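Local coordinates for Slr1438 protein (Synechocystis sp., PDB 3K25) that probably binds carbohydrate and may act as an isomerase of the aldose 1-epimerase kind, though its own function is not established, at residues A[77-82]-A[262-267]; A[129-134]-A[150-155]; A[175-180]-A[218-223]; A[206-211]-A[240-245]. One frame throughout, in Å; residues are numbered along the deposited sequence.

How the contacts relate
Contact 4 is the core contact, a run of paired strands with mostly buried side chains, while contact 1 lies at the surface, where a short helix meets a small two-stranded sheet through one ring and one amide. Contacts 2 and 3 are partly buried and belong to the same large antiparallel sheet, about 36 Å apart between centres and on opposite sides of the chain's centre. Contact 2 is a hairpin end finished by a side-chain-stabilised turn; contact 3 pairs an outermost strand through few bonds and more side-chain packing. Contacts 3 and 4 touch directly, through Ile179 on Phe210 and Leu177 on Leu242, so that two different sheets share one apolar layer there.

Contact 1: residues A[77-82]-A[262-267]; sequences DQFNHA and ALNSGE
Leu263 sets one methyl squarely over the Phe79 ring: CD2 lies 3.3 Å from the ring centroid and only 4° off the ring normal, a CH-pi contact over the face. This is the tight part of the meeting between strand 78-81 and the short helix 262-265. Phe79 holds CG between its backbone N and carbonyl carbon (chi1 72°), which turns the flat of the ring to the helix, and a branched leucine suits the place because a single methyl can settle on the ring's centre. Behind this pair, Leu88 packs on Phe79, and Ile70 and Pro158 on Leu263. Toward solvent the contact thins to one exposed side chain, Asn264. Its ND2 donates to Gln78 O over 3.3 Å, reaching the carbonyl from a position tilted out of its plane, while OD1 lies beside Phe79 CB at 3.1 Å. A serine in place of Phe79 would probably leave Leu263 CD2 without its aromatic floor and open a gap between helix and strand. The contact thus joins an apolar methyl-on-ring meeting, its sheltered part, with one amide-to-carbonyl bond at the exposed edge.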
loop_
_atom_site.group_PDB
_atom_site.type_symbol
_atom_site.label_atom_id
_atom_site.label_comp_id
_atom_site.label_asym_id
_atom_site.label_seq_id
_atom_site.Cartn_x
_atom_site.Cartn_y
_atom_site.Cartn_z
ATOM N N ASP A 77 -5.505 -8.279 18.740
ATOM C CA ASP A 77 -4.321 -7.538 18.328
ATOM C C ASP A 77 -3.032 -8.259 18.719
ATOM O O ASP A 77 -2.025 -7.621 19.037
ATOM C CB ASP A 77 -4.336 -6.128 18.930
ATOM C CG ASP A 77 -5.089 -5.129 18.064
ATOM O OD1 ASP A 77 -5.997 -5.549 17.312
ATOM O OD2 ASP A 77 -4.780 -3.920 18.138
ATOM N N GLN A 78 -3.059 -9.588 18.705
ATOM C CA GLN A 78 -1.861 -10.335 19.036
ATOM C C GLN A 78 -1.737 -11.689 18.352
ATOM O O GLN A 78 -2.686 -12.198 17.746
ATOM C CB GLN A 78 -1.754 -10.539 20.542
ATOM C CG GLN A 78 -2.662 -11.609 21.087
ATOM C CD GLN A 78 -2.489 -11.782 22.574
ATOM O OE1 GLN A 78 -2.605 -10.824 23.336
ATOM N NE2 GLN A 78 -2.211 -13.008 22.999
ATOM N N PHE A 79 -0.530 -12.245 18.447
ATOM C CA PHE A 79 -0.201 -13.550 17.894
ATOM C C PHE A 79 0.901 -14.132 18.758
ATOM O O PHE A 79 1.764 -13.411 19.260
ATOM C CB PHE A 79 0.289 -13.451 16.444
ATOM C CG PHE A 79 1.666 -12.870 16.301
ATOM C CD1 PHE A 79 1.883 -11.505 16.478
ATOM C CD2 PHE A 79 2.745 -13.687 15.978
ATOM C CE1 PHE A 79 3.150 -10.959 16.334
ATOM C CE2 PHE A 79 4.026 -13.152 15.831
ATOM C CZ PHE A 79 4.229 -11.781 16.009
ATOM N N ASN A 80 0.855 -15.441 18.942
ATOM C CA ASN A 80 1.853 -16.115 19.749
ATOM C C ASN A 80 2.925 -16.674 18.846
ATOM O O ASN A 80 2.644 -17.099 17.729
ATOM C CB ASN A 80 1.213 -17.258 20.543
ATOM C CG ASN A 80 0.371 -16.765 21.708
ATOM O OD1 ASN A 80 0.000 -15.588 21.771
ATOM N ND2 ASN A 80 0.056 -17.668 22.634
ATOM N N HIS A 81 4.161 -16.644 19.323
ATOM C CA HIS A 81 5.278 -17.206 18.577
ATOM C C HIS A 81 6.236 -17.807 19.583
ATOM O O HIS A 81 6.711 -17.123 20.491
ATOM C CB HIS A 81 6.017 -16.154 17.748
ATOM C CG HIS A 81 7.262 -16.682 17.102
ATOM N ND1 HIS A 81 7.236 -17.616 16.089
ATOM C CD2 HIS A 81 8.571 -16.453 17.369
ATOM C CE1 HIS A 81 8.473 -17.942 15.759
ATOM N NE2 HIS A 81 9.303 -17.249 16.521
ATOM N N ALA A 82 6.514 -19.092 19.420
ATOM C CA ALA A 82 7.421 -19.788 20.327
ATOM C C ALA A 82 7.013 -19.552 21.781
ATOM O O ALA A 82 7.815 -19.089 22.597
ATOM C CB ALA A 82 8.855 -19.314 20.098
ATOM N N ALA A 262 -3.404 -13.597 8.762
ATOM C CA ALA A 262 -2.573 -14.597 8.105
ATOM C C ALA A 262 -1.417 -15.057 9.017
ATOM O O ALA A 262 -0.999 -16.218 8.973
ATOM C CB ALA A 262 -2.027 -14.015 6.792
ATOM N N LEU A 263 -0.904 -14.140 9.837
ATOM C CA LEU A 263 0.190 -14.444 10.758
ATOM C C LEU A 263 -0.238 -15.498 11.783
ATOM O O LEU A 263 0.605 -16.153 12.394
ATOM C CB LEU A 263 0.630 -13.167 11.484
ATOM C CG LEU A 263 1.936 -13.200 12.287
ATOM C CD1 LEU A 263 3.092 -13.471 11.350
ATOM C CD2 LEU A 263 2.148 -11.878 13.003
ATOM N N ASN A 264 -1.551 -15.649 11.966
ATOM C CA ASN A 264 -2.100 -16.621 12.911
ATOM C C ASN A 264 -2.696 -17.862 12.259
ATOM O O ASN A 264 -2.562 -18.974 12.791
ATOM C CB ASN A 264 -3.188 -15.980 13.777
ATOM C CG ASN A 264 -2.626 -15.156 14.903
ATOM O OD1 ASN A 264 -1.792 -15.628 15.682
ATOM N ND2 ASN A 264 -3.088 -13.919 15.009
ATOM N N SER A 265 -3.365 -17.673 11.121
ATOM C CA SER A 265 -3.998 -18.789 10.425
ATOM C C SER A 265 -3.039 -19.520 9.496
ATOM O O SER A 265 -3.171 -20.728 9.280
ATOM C CB SER A 265 -5.196 -18.300 9.613
ATOM O OG SER A 265 -4.771 -17.663 8.424
ATOM N N GLY A 266 -2.080 -18.780 8.948
ATOM C CA GLY A 266 -1.112 -19.359 8.035
ATOM C C GLY A 266 -1.556 -19.200 6.594
ATOM O O GLY A 266 -0.820 -19.540 5.676
ATOM N N GLU A 267 -2.754 -18.669 6.392
ATOM C CA GLU A 267 -3.287 -18.491 5.046
ATOM C C GLU A 267 -2.479 -17.502 4.184
ATOM O O GLU A 267 -2.382 -16.309 4.484
ATOM C CB GLU A 267 -4.753 -18.051 5.128
ATOM C CG GLU A 267 -5.486 -18.119 3.800
ATOM C CD GLU A 267 -6.905 -17.597 3.896
ATOM O OE1 GLU A 267 -7.559 -17.462 2.837
ATOM O OE2 GLU A 267 -7.371 -17.327 5.029
#

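Contact 2: residues A[129-134]-A[150-155]; sequences AFELVF and ANLGDQ
Glu131 and Ala150 form a hydrogen-bonded antiparallel pair at the open end of the beta hairpin made by strands 130-139 and 142-151. Glu131 N donates to Ala150 O at 2.9 Å, and Ala150 N returns a bond to Glu131 O at 2.8 Å. One step on, Phe130 faces Asn151 in a non-hydrogen-bonded pair, and the ladder closes where Leu152 N reaches Ala129 O at 2.7 Å. Small alanines suit these places: Ala129 CB fits against the backbone of Gly153, and the small methyl of Ala150 shares a face with the Glu131 side chain. On that face Leu152 CD1 lies across the Glu131 side chain, against CB and against the carboxylate, OE1 being 3.4 Å away. The glutamate's CG stands anti to its backbone N (chi1 -168°) and the chain runs on extended, and OE2 forms a salt bridge with Arg115 on the adjoining strand. The opposite face is buried: Phe130 packs there edge-to-face on Phe68, and both Phe130 and Asn151 touch Met157. Behind this first shell Asn151 shapes the exit from the strand, since ND2 donates both to Gln155 O and to Val272 O. A leucine in its place would probably leave those carbonyls and the turn without their tie, freeing residues 153-155 to shift. The amide's other end makes an Asx turn, Gly153 N donating to Asn151 OD1 at 3.0 Å from above the carbonyl plane.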
loop_
_atom_site.group_PDB
_atom_site.type_symbol
_atom_site.label_atom_id
_atom_site.label_comp_id
_atom_site.label_asym_id
_atom_site.label_seq_id
_atom_site.Cartn_x
_atom_site.Cartn_y
_atom_site.Cartn_z
ATOM N N ALA A 129 14.658 -10.062 12.943
ATOM C CA ALA A 129 15.610 -9.067 12.456
ATOM C C ALA A 129 15.405 -8.753 10.976
ATOM O O ALA A 129 16.268 -9.055 10.136
ATOM C CB ALA A 129 17.034 -9.571 12.688
ATOM N N PHE A 130 14.281 -8.119 10.664
ATOM C CA PHE A 130 13.956 -7.789 9.280
ATOM C C PHE A 130 14.667 -6.558 8.731
ATOM O O PHE A 130 15.086 -5.667 9.471
ATOM C CB PHE A 130 12.438 -7.580 9.133
ATOM C CG PHE A 130 11.966 -6.218 9.567
ATOM C CD1 PHE A 130 12.040 -5.132 8.691
ATOM C CD2 PHE A 130 11.512 -6.007 10.864
ATOM C CE1 PHE A 130 11.675 -3.849 9.103
ATOM C CE2 PHE A 130 11.140 -4.737 11.298
ATOM C CZ PHE A 130 11.222 -3.647 10.417
ATOM N N GLU A 131 14.788 -6.521 7.413
ATOM C CA GLU A 131 15.368 -5.377 6.723
ATOM C C GLU A 131 14.681 -5.263 5.365
ATOM O O GLU A 131 14.709 -6.192 4.560
ATOM C CB GLU A 131 16.886 -5.499 6.538
ATOM C CG GLU A 131 17.483 -4.165 6.074
ATOM C CD GLU A 131 18.995 -4.078 6.207
ATOM O OE1 GLU A 131 19.688 -4.753 5.426
ATOM O OE2 GLU A 131 19.486 -3.333 7.093
ATOM N N LEU A 132 14.056 -4.118 5.128
ATOM C CA LEU A 132 13.352 -3.881 3.880
ATOM C C LEU A 132 13.986 -2.759 3.084
ATOM O O LEU A 132 14.310 -1.713 3.641
ATOM C CB LEU A 132 11.895 -3.495 4.165
ATOM C CG LEU A 132 10.807 -4.523 4.471
ATOM C CD1 LEU A 132 11.328 -5.650 5.335
ATOM C CD2 LEU A 132 9.654 -3.784 5.157
ATOM N N VAL A 133 14.175 -2.986 1.789
ATOM C CA VAL A 133 14.694 -1.952 0.906
ATOM C C VAL A 133 13.708 -1.920 -0.253
ATOM O O VAL A 133 13.559 -2.900 -0.987
ATOM C CB VAL A 133 16.121 -2.252 0.358
ATOM C CG1 VAL A 133 17.155 -2.196 1.481
ATOM C CG2 VAL A 133 16.142 -3.596 -0.309
ATOM N N PHE A 134 13.001 -0.806 -0.390
ATOM C CA PHE A 134 12.025 -0.662 -1.459
ATOM C C PHE A 134 12.580 0.319 -2.460
ATOM O O PHE A 134 13.239 1.300 -2.095
ATOM C CB PHE A 134 10.680 -0.129 -0.927
ATOM C CG PHE A 134 9.874 -1.138 -0.134
ATOM C CD1 PHE A 134 10.456 -2.320 0.344
ATOM C CD2 PHE A 134 8.537 -0.878 0.178
ATOM C CE1 PHE A 134 9.718 -3.217 1.120
ATOM C CE2 PHE A 134 7.790 -1.770 0.954
ATOM C CZ PHE A 134 8.376 -2.939 1.428
ATOM N N ALA A 150 14.180 -8.853 3.763
ATOM C CA ALA A 150 15.282 -9.645 4.272
ATOM C C ALA A 150 15.139 -10.028 5.728
ATOM O O ALA A 150 14.559 -9.304 6.538
ATOM C CB ALA A 150 16.613 -8.907 4.054
ATOM N N ASN A 151 15.663 -11.203 6.041
ATOM C CA ASN A 151 15.673 -11.694 7.401
ATOM C C ASN A 151 17.155 -11.775 7.785
ATOM O O ASN A 151 17.890 -12.633 7.303
ATOM C CB ASN A 151 15.007 -13.062 7.482
ATOM C CG ASN A 151 15.143 -13.675 8.841
ATOM O OD1 ASN A 151 15.469 -12.981 9.813
ATOM N ND2 ASN A 151 14.890 -14.977 8.937
ATOM N N LEU A 152 17.589 -10.850 8.631
ATOM C CA LEU A 152 18.981 -10.798 9.052
ATOM C C LEU A 152 19.153 -11.436 10.421
ATOM O O LEU A 152 20.103 -11.145 11.150
ATOM C CB LEU A 152 19.464 -9.342 9.064
ATOM C CG LEU A 152 19.324 -8.617 7.710
ATOM C CD1 LEU A 152 19.963 -7.230 7.771
ATOM C CD2 LEU A 152 19.984 -9.440 6.636
ATOM N N GLY A 153 18.217 -12.322 10.744
ATOM C CA GLY A 153 18.239 -13.033 12.011
ATOM C C GLY A 153 18.524 -14.518 11.840
ATOM O O GLY A 153 18.752 -14.986 10.723
ATOM N N ASP A 154 18.477 -15.267 12.939
ATOM C CA ASP A 154 18.778 -16.696 12.908
ATOM C C ASP A 154 17.609 -17.681 12.761
ATOM O O ASP A 154 17.816 -18.888 12.792
ATOM C CB ASP A 154 19.607 -17.063 14.147
ATOM C CG ASP A 154 18.840 -16.878 15.441
ATOM O OD1 ASP A 154 18.100 -15.877 15.567
ATOM O OD2 ASP A 154 18.984 -17.731 16.342
ATOM N N GLN A 155 16.386 -17.201 12.602
ATOM C CA GLN A 155 15.289 -18.140 12.428
ATOM C C GLN A 155 14.261 -17.637 11.433
ATOM O O GLN A 155 14.142 -16.434 11.213
ATOM C CB GLN A 155 14.628 -18.457 13.768
ATOM C CG GLN A 155 14.211 -17.253 14.575
ATOM C CD GLN A 155 13.404 -17.651 15.796
ATOM O OE1 GLN A 155 13.805 -18.538 16.553
ATOM N NE2 GLN A 155 12.262 -16.996 15.998
#

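Contact 3: residues A[175-180]-A[218-223]; sequences ITLAIP and AHFIDP
The imidazole of His219 carries the methyl of Ala178 over one face, CB standing 3.6 Å from the ring centroid and 15° off the normal, shifted toward the rim on the NE2 and CE1 side. The ring gets there because CG sits between the backbone N and carbonyl carbon (chi1 76°), folding it back across the neighbouring strand, and a methyl is small enough to sit under the ring at this distance. Glu230, on strand 227-233, touches the histidine too. The second ring, Phe220, belongs to the other side of the sheet. Ile175 CG2 approaches its CD1 obliquely at 4.0 Å, and Leu177 CD2 rests against Phe220 CB at 3.4 Å, so branched residues fill in around the root of the aromatic. Ile175 CD1 crosses to meet Asp222 at CB and OD1, while OD2 of the aspartate forms a salt bridge with Arg225. Thr176 and Ile221 of the antiparallel strands exchange two backbone bonds, each 2.7 Å between N and O, whereas His219 N to Ala178 O is weak at 3.3 Å. The Phe220 side faces the other sheet, Leu177 packing on Leu242 and Ala218 on Leu240 of strand 239-245, consistent with the beta-sandwich of the galactose mutarotase-like fold. For strand 176-178, outermost in the large sheet, apolar contact on the Phe220 side and the methyl-imidazole contact on the other thus probably add to the backbone pairing.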
loop_
_atom_site.group_PDB
_atom_site.type_symbol
_atom_site.label_atom_id
_atom_site.label_comp_id
_atom_site.label_asym_id
_atom_site.label_seq_id
_atom_site.Cartn_x
_atom_site.Cartn_y
_atom_site.Cartn_z
ATOM N N ILE A 175 -17.616 3.732 -12.945
ATOM C CA ILE A 175 -16.429 2.893 -12.804
ATOM C C ILE A 175 -16.603 1.466 -13.328
ATOM O O ILE A 175 -17.501 0.735 -12.905
ATOM C CB ILE A 175 -15.971 2.815 -11.318
ATOM C CG1 ILE A 175 -15.605 4.208 -10.810
ATOM C CG2 ILE A 175 -14.761 1.893 -11.183
ATOM C CD1 ILE A 175 -14.467 4.872 -11.582
ATOM N N THR A 176 -15.728 1.086 -14.252
ATOM C CA THR A 176 -15.723 -0.256 -14.822
ATOM C C THR A 176 -14.667 -1.045 -14.038
ATOM O O THR A 176 -13.521 -0.605 -13.935
ATOM C CB THR A 176 -15.320 -0.224 -16.315
ATOM O OG1 THR A 176 -16.349 0.414 -17.077
ATOM C CG2 THR A 176 -15.094 -1.628 -16.843
ATOM N N LEU A 177 -15.050 -2.191 -13.476
ATOM C CA LEU A 177 -14.114 -3.014 -12.707
ATOM C C LEU A 177 -13.631 -4.266 -13.440
ATOM O O LEU A 177 -14.254 -4.738 -14.389
ATOM C CB LEU A 177 -14.726 -3.426 -11.364
ATOM C CG LEU A 177 -14.689 -2.373 -10.253
ATOM C CD1 LEU A 177 -15.139 -2.995 -8.928
ATOM C CD2 LEU A 177 -13.271 -1.826 -10.126
ATOM N N ALA A 178 -12.508 -4.801 -12.977
ATOM C CA ALA A 178 -11.919 -5.984 -13.572
ATOM C C ALA A 178 -11.050 -6.675 -12.535
ATOM O O ALA A 178 -9.819 -6.588 -12.567
ATOM C CB ALA A 178 -11.090 -5.600 -14.792
ATOM N N ILE A 179 -11.716 -7.353 -11.610
ATOM C CA ILE A 179 -11.057 -8.091 -10.546
ATOM C C ILE A 179 -11.160 -9.578 -10.902
ATOM O O ILE A 179 -12.249 -10.083 -11.149
ATOM C CB ILE A 179 -11.760 -7.812 -9.221
ATOM C CG1 ILE A 179 -11.838 -6.292 -9.011
ATOM C CG2 ILE A 179 -11.034 -8.516 -8.085
ATOM C CD1 ILE A 179 -12.741 -5.854 -7.862
ATOM N N PRO A 180 -10.021 -10.291 -10.934
ATOM C CA PRO A 180 -9.945 -11.722 -11.266
ATOM C C PRO A 180 -10.303 -12.682 -10.140
ATOM O O PRO A 180 -9.463 -13.438 -9.653
ATOM C CB PRO A 180 -8.504 -11.884 -11.717
ATOM C CG PRO A 180 -7.787 -10.967 -10.757
ATOM C CD PRO A 180 -8.676 -9.731 -10.706
ATOM N N ALA A 218 -5.140 -6.577 -12.054
ATOM C CA ALA A 218 -6.502 -6.073 -11.872
ATOM C C ALA A 218 -6.517 -4.589 -12.285
ATOM O O ALA A 218 -5.474 -3.931 -12.311
ATOM C CB ALA A 218 -6.925 -6.225 -10.413
ATOM N N HIS A 219 -7.692 -4.062 -12.613
ATOM C CA HIS A 219 -7.776 -2.667 -13.019
ATOM C C HIS A 219 -9.200 -2.160 -12.968
ATOM O O HIS A 219 -10.123 -2.904 -12.645
ATOM C CB HIS A 219 -7.216 -2.483 -14.441
ATOM C CG HIS A 219 -8.129 -2.961 -15.530
ATOM N ND1 HIS A 219 -9.324 -2.340 -15.829
ATOM C CD2 HIS A 219 -8.018 -3.995 -16.399
ATOM C CE1 HIS A 219 -9.909 -2.969 -16.834
ATOM N NE2 HIS A 219 -9.136 -3.977 -17.198
ATOM N N PHE A 220 -9.364 -0.877 -13.262
ATOM C CA PHE A 220 -10.686 -0.261 -13.287
ATOM C C PHE A 220 -10.635 0.914 -14.248
ATOM O O PHE A 220 -9.599 1.567 -14.400
ATOM C CB PHE A 220 -11.127 0.184 -11.887
ATOM C CG PHE A 220 -10.443 1.418 -11.386
ATOM C CD1 PHE A 220 -10.924 2.686 -11.724
ATOM C CD2 PHE A 220 -9.334 1.322 -10.545
ATOM C CE1 PHE A 220 -10.315 3.846 -11.226
ATOM C CE2 PHE A 220 -8.714 2.477 -10.041
ATOM C CZ PHE A 220 -9.209 3.741 -10.383
ATOM N N ILE A 221 -11.752 1.164 -14.915
ATOM C CA ILE A 221 -11.813 2.239 -15.889
ATOM C C ILE A 221 -12.853 3.282 -15.508
ATOM O O ILE A 221 -14.018 2.958 -15.275
ATOM C CB ILE A 221 -12.119 1.665 -17.298
ATOM C CG1 ILE A 221 -11.151 0.512 -17.592
ATOM C CG2 ILE A 221 -11.978 2.759 -18.364
ATOM C CD1 ILE A 221 -11.379 -0.181 -18.918
ATOM N N ASP A 222 -12.409 4.531 -15.422
ATOM C CA ASP A 222 -13.293 5.635 -15.085
ATOM C C ASP A 222 -13.491 6.501 -16.322
ATOM O O ASP A 222 -12.585 7.223 -16.744
ATOM C CB ASP A 222 -12.706 6.474 -13.948
ATOM C CG ASP A 222 -13.557 7.689 -13.627
ATOM O OD1 ASP A 222 -14.802 7.557 -13.625
ATOM O OD2 ASP A 222 -12.988 8.770 -13.370
ATOM N N PRO A 223 -14.681 6.418 -16.936
ATOM C CA PRO A 223 -14.985 7.203 -18.132
ATOM C C PRO A 223 -14.959 8.701 -17.860
ATOM O O PRO A 223 -14.383 9.464 -18.633
ATOM C CB PRO A 223 -16.374 6.706 -18.526
ATOM C CG PRO A 223 -16.361 5.288 -18.069
ATOM C CD PRO A 223 -15.736 5.420 -16.696
#

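Contact 4: residues A[206-211]-A[240-245]; sequences LDLAFT and LVLWTV
Leu240 opens the pairing by exchanging backbone bonds with Phe210: Phe210 N reaches Leu240 O at 2.6 Å, and Leu240 N answers to Phe210 O at 2.9 Å. Leu240 O also lies in the plane of the Phe210 ring at its edge, 3.3 Å from CD2, where the ring hydrogens carry a slight positive charge. Val241 follows on the other face, its CG2 near the small Ala209 CB. Leu242 and Leu208 exchange two backbone hydrogen bonds, N of each to O of the other, and their side chains lie side by side, pointing the same way, with CD2 methyls 3.6 Å apart. Trp243 has CG anti to its backbone N (chi1 174°), which brings CE3 within 3.6 Å of Asp207 OD2; the carboxylate and indole planes stand 57° apart. Thr244 ends the ladder, its N bonding weakly to Leu206 O while its own O accepts firmly from Leu206 N. Threonine suits this place because it divides its roles: CG2 packs on Leu206 CB at 3.4 Å, and OG1 bonds to Lys172. Strand 205-210 lies between strands 183-186 and 239-245, and the latter is flanked beyond by strand 250-256, whose Cys252 and Glu254 meet Trp243.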
loop_
_atom_site.group_PDB
_atom_site.type_symbol
_atom_site.label_atom_id
_atom_site.label_comp_id
_atom_site.label_asym_id
_atom_site.label_seq_id
_atom_site.Cartn_x
_atom_site.Cartn_y
_atom_site.Cartn_z
ATOM N N LEU A 206 -17.650 -0.079 1.036
ATOM C CA LEU A 206 -17.286 -1.357 0.442
ATOM C C LEU A 206 -15.891 -1.758 0.937
ATOM O O LEU A 206 -14.899 -1.079 0.654
ATOM C CB LEU A 206 -17.291 -1.238 -1.087
ATOM C CG LEU A 206 -18.379 -1.953 -1.901
ATOM C CD1 LEU A 206 -19.752 -1.548 -1.412
ATOM C CD2 LEU A 206 -18.220 -1.621 -3.380
ATOM N N ASP A 207 -15.811 -2.846 1.693
ATOM C CA ASP A 207 -14.530 -3.311 2.215
ATOM C C ASP A 207 -14.396 -4.773 1.834
ATOM O O ASP A 207 -14.541 -5.657 2.676
ATOM C CB ASP A 207 -14.492 -3.154 3.740
ATOM C CG ASP A 207 -13.094 -3.329 4.317
ATOM O OD1 ASP A 207 -12.516 -4.435 4.216
ATOM O OD2 ASP A 207 -12.562 -2.351 4.875
ATOM N N LEU A 208 -14.108 -5.019 0.561
ATOM C CA LEU A 208 -14.003 -6.377 0.043
ATOM C C LEU A 208 -12.595 -6.975 -0.076
ATOM O O LEU A 208 -11.654 -6.328 -0.552
ATOM C CB LEU A 208 -14.697 -6.452 -1.324
ATOM C CG LEU A 208 -16.061 -5.760 -1.513
ATOM C CD1 LEU A 208 -16.876 -5.790 -0.217
ATOM C CD2 LEU A 208 -15.838 -4.321 -1.944
ATOM N N ALA A 209 -12.469 -8.231 0.352
ATOM C CA ALA A 209 -11.201 -8.947 0.283
ATOM C C ALA A 209 -11.319 -10.172 -0.631
ATOM O O ALA A 209 -11.903 -11.192 -0.246
ATOM C CB ALA A 209 -10.766 -9.378 1.679
ATOM N N PHE A 210 -10.784 -10.060 -1.845
ATOM C CA PHE A 210 -10.795 -11.164 -2.793
ATOM C C PHE A 210 -9.535 -11.995 -2.526
ATOM O O PHE A 210 -8.454 -11.676 -3.017
ATOM C CB PHE A 210 -10.746 -10.625 -4.214
ATOM C CG PHE A 210 -11.869 -9.692 -4.554
ATOM C CD1 PHE A 210 -13.025 -10.166 -5.168
ATOM C CD2 PHE A 210 -11.762 -8.331 -4.294
ATOM C CE1 PHE A 210 -14.054 -9.303 -5.526
ATOM C CE2 PHE A 210 -12.787 -7.456 -4.648
ATOM C CZ PHE A 210 -13.937 -7.945 -5.267
ATOM N N THR A 211 -9.654 -13.061 -1.749
ATOM C CA THR A 211 -8.479 -13.863 -1.450
ATOM C C THR A 211 -8.243 -15.026 -2.405
ATOM O O THR A 211 -7.359 -15.855 -2.164
ATOM C CB THR A 211 -8.537 -14.413 -0.012
ATOM O OG1 THR A 211 -9.645 -15.312 0.112
ATOM C CG2 THR A 211 -8.703 -13.269 0.987
ATOM N N LEU A 240 -6.492 -9.572 -3.128
ATOM C CA LEU A 240 -6.843 -8.261 -3.632
ATOM C C LEU A 240 -7.923 -7.655 -2.749
ATOM O O LEU A 240 -8.982 -8.258 -2.541
ATOM C CB LEU A 240 -7.341 -8.388 -5.062
ATOM C CG LEU A 240 -6.756 -7.448 -6.115
ATOM C CD1 LEU A 240 -5.365 -6.929 -5.732
ATOM C CD2 LEU A 240 -6.703 -8.239 -7.426
ATOM N N VAL A 241 -7.643 -6.463 -2.222
ATOM C CA VAL A 241 -8.583 -5.772 -1.349
ATOM C C VAL A 241 -9.148 -4.509 -2.007
ATOM O O VAL A 241 -8.438 -3.795 -2.722
ATOM C CB VAL A 241 -7.903 -5.386 -0.002
ATOM C CG1 VAL A 241 -8.817 -4.467 0.808
ATOM C CG2 VAL A 241 -7.573 -6.646 0.801
ATOM N N LEU A 242 -10.431 -4.242 -1.773
ATOM C CA LEU A 242 -11.066 -3.054 -2.334
ATOM C C LEU A 242 -11.733 -2.241 -1.225
ATOM O O LEU A 242 -12.637 -2.724 -0.561
ATOM C CB LEU A 242 -12.077 -3.460 -3.398
ATOM C CG LEU A 242 -12.598 -2.267 -4.190
ATOM C CD1 LEU A 242 -12.799 -2.662 -5.645
ATOM C CD2 LEU A 242 -13.884 -1.759 -3.545
ATOM N N TRP A 243 -11.269 -1.007 -1.035
ATOM C CA TRP A 243 -11.754 -0.098 0.012
ATOM C C TRP A 243 -12.337 1.168 -0.613
ATOM O O TRP A 243 -11.769 1.732 -1.550
ATOM C CB TRP A 243 -10.571 0.258 0.922
ATOM C CG TRP A 243 -10.764 1.308 2.029
ATOM C CD1 TRP A 243 -9.836 2.253 2.435
ATOM C CD2 TRP A 243 -11.855 1.419 2.946
ATOM N NE1 TRP A 243 -10.285 2.925 3.545
ATOM C CE2 TRP A 243 -11.520 2.436 3.881
ATOM C CE3 TRP A 243 -13.078 0.758 3.077
ATOM C CZ2 TRP A 243 -12.365 2.798 4.925
ATOM C CZ3 TRP A 243 -13.918 1.120 4.119
ATOM C CH2 TRP A 243 -13.555 2.132 5.030
ATOM N N THR A 244 -13.473 1.614 -0.096
ATOM C CA THR A 244 -14.111 2.822 -0.602
ATOM C C THR A 244 -15.286 3.207 0.284
ATOM O O THR A 244 -15.970 2.342 0.826
ATOM C CB THR A 244 -14.600 2.634 -2.058
ATOM O OG1 THR A 244 -15.304 3.809 -2.481
ATOM C CG2 THR A 244 -15.516 1.432 -2.168
ATOM N N VAL A 245 -15.503 4.507 0.448
ATOM C CA VAL A 245 -16.604 4.984 1.279
ATOM C C VAL A 245 -17.339 6.161 0.650
ATOM O O VAL A 245 -16.756 6.964 -0.092
ATOM C CB VAL A 245 -16.120 5.422 2.690
ATOM C CG1 VAL A 245 -15.325 4.304 3.343
ATOM C CG2 VAL A 245 -15.295 6.690 2.588
#